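Side-chain contact in ferritin light chain (Trichoplusia ni, PDB 1Z6O), which facilitates nucleation of the ferrihydrite core in a secreted ferritin of twelve light and twelve heavy chains, which stores iron in soluble form: residues L19-P22 with R23-A26. Residues are numbered along the deposited sequence; the frame is centred on the assembly and turned at random.
Sequences LALP and RCNA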
loop_
_atom_site.group_PDB
_atom_site.type_symbol
_atom_site.label_atom_id
_atom_site.label_comp_id
_atom_site.label_asym_id
_atom_site.label_seq_id
_atom_site.Cartn_x
_atom_site.Cartn_y
_atom_site.Cartn_z
ATOM N N LEU A 19 -25.871 47.488 36.793
ATOM C CA LEU A 19 -25.579 47.198 35.398
ATOM C C LEU A 19 -26.700 46.312 34.860
ATOM O O LEU A 19 -26.497 45.131 34.584
ATOM C CB LEU A 19 -24.220 46.489 35.292
ATOM C CG LEU A 19 -23.519 46.528 33.933
ATOM C CD1 LEU A 19 -23.227 47.970 33.567
ATOM C CD2 LEU A 19 -22.224 45.719 33.975
ATOM N N ALA A 20 -27.886 46.893 34.702
ATOM C CA ALA A 20 -29.048 46.145 34.223
ATOM C C ALA A 20 -28.935 45.671 32.770
ATOM O O ALA A 20 -29.194 44.501 32.466
ATOM C CB ALA A 20 -30.306 46.991 34.401
ATOM N N LEU A 21 -28.558 46.587 31.883
ATOM C CA LEU A 21 -28.399 46.293 30.457
ATOM C C LEU A 21 -29.584 45.529 29.859
ATOM O O LEU A 21 -29.411 44.480 29.239
ATOM C CB LEU A 21 -27.107 45.498 30.226
ATOM C CG LEU A 21 -25.837 46.121 30.818
ATOM C CD1 LEU A 21 -24.633 45.281 30.407
ATOM C CD2 LEU A 21 -25.669 47.558 30.335
ATOM N N PRO A 22 -30.803 46.065 30.011
ATOM C CA PRO A 22 -31.987 45.389 29.470
ATOM C C PRO A 22 -31.973 45.134 27.962
ATOM O O PRO A 22 -32.565 44.162 27.500
ATOM C CB PRO A 22 -33.141 46.300 29.912
ATOM C CG PRO A 22 -32.502 47.653 29.989
ATOM C CD PRO A 22 -31.162 47.355 30.629
ATOM N N ARG A 23 -31.298 45.982 27.189
ATOM C CA ARG A 23 -31.251 45.779 25.744
ATOM C C ARG A 23 -30.112 44.880 25.275
ATOM O O ARG A 23 -29.974 44.622 24.079
ATOM C CB ARG A 23 -31.167 47.115 25.005
ATOM C CG ARG A 23 -32.524 47.616 24.515
ATOM C CD ARG A 23 -33.456 47.906 25.678
ATOM N NE ARG A 23 -32.896 48.942 26.540
ATOM C CZ ARG A 23 -33.588 49.620 27.452
ATOM N NH1 ARG A 23 -34.881 49.375 27.632
ATOM N NH2 ARG A 23 -32.984 50.553 28.181
ATOM N N CYS A 24 -29.288 44.411 26.203
ATOM C CA CYS A 24 -28.190 43.538 25.812
ATOM C C CYS A 24 -28.664 42.094 25.953
ATOM O O CYS A 24 -28.341 41.399 26.913
ATOM C CB CYS A 24 -26.972 43.789 26.695
ATOM S SG CYS A 24 -26.348 45.507 26.607
ATOM N N ASN A 25 -29.493 41.675 25.013
ATOM C CA ASN A 25 -30.013 40.320 25.003
ATOM C C ASN A 25 -30.097 39.959 23.533
ATOM O O ASN A 25 -29.695 40.761 22.687
ATOM C CB ASN A 25 -31.375 40.242 25.722
ATOM C CG ASN A 25 -32.442 41.149 25.116
ATOM O OD1 ASN A 25 -33.454 41.421 25.759
ATOM N ND2 ASN A 25 -32.242 41.594 23.891
ATOM N N ALA A 26 -30.609 38.777 23.213
ATOM C CA ALA A 26 -30.661 38.354 21.818
ATOM C C ALA A 26 -31.975 38.685 21.111
ATOM O O ALA A 26 -32.233 38.187 20.021
ATOM C CB ALA A 26 -30.387 36.844 21.735
HETATM O O HOH W 1 -29.186 41.866 29.955
#
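Leu21 and Cys24 close a type I beta turn in the long loop between helix 4-11 and helix 37-61, a compact example of a turn whose backbone bond and side-chain contact join the same two residues. The amide of Cys24 bonds to Leu21 O at 3.0 Å, with an N-H...O angle of 159°, and the donor approaches from above the carbonyl plane. A water donates to that same oxygen at 2.7 Å and also to Cys24 O at 3.2 Å, so Leu21 O accepts two bonds and the two ends of the turn are bridged a second time.

The apolar contact is made by Cys24 SG, which lies 3.7 Å from Leu21 CB. With chi1 at -60° the sulfur sits beside its own backbone N, within touch of Leu21 CB, and it is joined to Cys4 in a disulfide. Leu21 itself packs on Val8 and Asp11 of helix 4-11 and on Leu123 of a second light chain.

At the corner, the side chain of Arg23 folds back at chi2 (64°) and chi3 (61°), bringing one face of its guanidinium against Pro22 CG. That carbon meets the centre of the face, 3.4 Å from Arg23 CZ, a van der Waals contact of an aliphatic carbon with the flat face of the cation. The charged end forms a salt bridge with Asp7, whose side chain Pro22 also touches.

The disulfide to Cys4, the Arg23-Asp7 salt bridge and the leucine packing thus all lead from one tight turn to the N-terminal helix, tying the loop to that helix covalently and electrostatically, while the loop itself packs against a second light chain.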